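Local structure of type IV secretion system protein DotB (Yersinia pseudotuberculosis IP 31758, 6GEF) at residues 171-176 and 322-327. The protein is a hexameric ATPase of the type IVb secretion system and probably hydrolyses ATP, presumably to power secretion. Sequence-based numbering, arbitrary orientation.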
# COMPACT_ATOMS: atom_id res chain seq x y z
N ASN A 171 -41.76 0.56 30.01
CA ASN A 171 -41.72 1.97 30.38
C ASN A 171 -40.35 2.37 30.91
O ASN A 171 -39.83 3.44 30.59
CB ASN A 171 -42.81 2.27 31.40
CG ASN A 171 -44.20 2.24 30.79
OD1 ASN A 171 -44.38 2.40 29.58
ND2 ASN A 171 -45.20 2.00 31.64
N GLN A 172 -39.75 1.52 31.73
CA GLN A 172 -38.37 1.73 32.15
C GLN A 172 -37.42 1.75 30.95
O GLN A 172 -36.44 2.50 30.92
CB GLN A 172 -37.91 0.68 33.15
CG GLN A 172 -38.73 0.63 34.43
CD GLN A 172 -38.17 -0.37 35.43
OE1 GLN A 172 -36.98 -0.61 35.51
NE2 GLN A 172 -39.06 -0.96 36.21
N MET A 173 -37.74 0.95 29.93
CA MET A 173 -36.86 0.81 28.76
C MET A 173 -37.12 1.86 27.67
O MET A 173 -36.54 1.79 26.62
CB MET A 173 -37.01 -0.60 28.18
CG MET A 173 -36.51 -1.69 29.09
SD MET A 173 -36.58 -3.33 28.35
CE MET A 173 -35.26 -3.19 27.13
N CYS A 174 -37.99 2.84 27.96
CA CYS A 174 -38.28 3.92 27.04
C CYS A 174 -37.93 5.27 27.66
O CYS A 174 -38.81 6.11 27.87
CB CYS A 174 -39.77 3.89 26.64
SG CYS A 174 -40.27 2.38 25.80
N PRO A 175 -36.65 5.50 27.93
CA PRO A 175 -36.22 6.87 28.24
C PRO A 175 -36.25 7.72 26.98
O PRO A 175 -35.98 7.26 25.88
CB PRO A 175 -34.78 6.68 28.75
CG PRO A 175 -34.34 5.38 28.13
CD PRO A 175 -35.56 4.52 28.05
N ASP A 176 -36.54 9.01 27.14
CA ASP A 176 -36.35 9.98 26.08
C ASP A 176 -34.89 10.32 25.87
O ASP A 176 -34.60 11.26 25.09
CB ASP A 176 -37.17 11.25 26.39
CG ASP A 176 -36.69 11.94 27.64
OD1 ASP A 176 -35.67 11.50 28.26
OD2 ASP A 176 -37.31 13.00 27.97
N PHE A 322 -30.31 1.72 30.80
CA PHE A 322 -30.99 0.45 31.04
C PHE A 322 -30.30 -0.67 30.26
O PHE A 322 -30.02 -0.53 29.07
CB PHE A 322 -32.47 0.52 30.60
CG PHE A 322 -33.30 -0.61 31.11
CD1 PHE A 322 -33.22 -1.83 30.51
CD2 PHE A 322 -34.18 -0.45 32.18
CE1 PHE A 322 -33.99 -2.90 30.95
CE2 PHE A 322 -34.95 -1.51 32.61
CZ PHE A 322 -34.84 -2.73 32.00
N ILE A 323 -30.06 -1.80 30.94
CA ILE A 323 -29.32 -2.91 30.36
C ILE A 323 -30.13 -4.17 30.60
O ILE A 323 -30.35 -4.57 31.74
CB ILE A 323 -27.90 -3.04 30.96
CG1 ILE A 323 -27.07 -1.79 30.68
CG2 ILE A 323 -27.24 -4.32 30.48
CD1 ILE A 323 -25.59 -2.03 30.48
N MET A 324 -30.54 -4.82 29.50
CA MET A 324 -31.16 -6.14 29.55
C MET A 324 -30.25 -7.14 28.85
O MET A 324 -29.92 -6.99 27.69
CB MET A 324 -32.51 -6.10 28.84
CG MET A 324 -33.38 -7.33 29.09
SD MET A 324 -35.02 -7.19 28.40
CE MET A 324 -35.91 -6.51 29.79
N ALA A 325 -29.82 -8.15 29.61
CA ALA A 325 -29.43 -9.44 29.03
C ALA A 325 -30.61 -10.40 29.06
O ALA A 325 -31.38 -10.42 30.01
CB ALA A 325 -28.26 -10.04 29.81
N GLN A 326 -30.75 -11.16 27.99
CA GLN A 326 -31.77 -12.21 27.88
C GLN A 326 -31.21 -13.44 27.26
O GLN A 326 -30.35 -13.37 26.39
CB GLN A 326 -32.96 -11.73 27.06
CG GLN A 326 -32.57 -11.14 25.70
CD GLN A 326 -33.72 -10.42 25.04
OE1 GLN A 326 -34.70 -10.07 25.70
NE2 GLN A 326 -33.58 -10.16 23.77
N THR A 327 -31.62 -14.60 27.79
CA THR A 327 -31.23 -15.90 27.23
C THR A 327 -32.47 -16.77 27.13
O THR A 327 -33.46 -16.57 27.82
CB THR A 327 -30.16 -16.56 28.12
OG1 THR A 327 -29.60 -17.69 27.45
CG2 THR A 327 -30.75 -17.06 29.42
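Met173, the first residue beyond the C-terminal end of helix 167-172, comes nearest to the second segment at Phe322, with the two CA atoms 6.3 Å apart; the pairing is a Met-aromatic contact within the P-loop NTPase fold. Residues 322-327 belong to strand 320-330 in the mixed sheet, and Phe322 and Met324 both turn the same face of it to the helix end. Backbone bonds to Met181 fasten these two residues to strand 179-183, the strand that runs into the probable Walker A loop. Met173 lays its CG over one face of the Phe322 ring, 3.5 Å from the centroid and only 16° off the normal, a CH-pi contact displaced toward CE1 and CZ. The sulfur sits more obliquely, SD lying 4.4 Å from the same centroid. With CG anti to its carbonyl carbon (chi1 -66°) and the chain extended through chi2, Met173 carries SD past the ring to Met324. Met173 also touches Val180 and Val182 of strand 179-183 and Ile197 of helix 187-203, and so lies between sheet and helix. Gln172 meets the ring at its rim: CB approaches CE2, and OE1 lies near the ring plane, the amide turned 72° from it. That oxygen accepts a hydrogen bond from Asn344 ND2, which ties the helix end to strand 336-344. Beyond the ring the methionine chains run roughly perpendicular, Met173 SD touching Met324 CE at 3.6 Å.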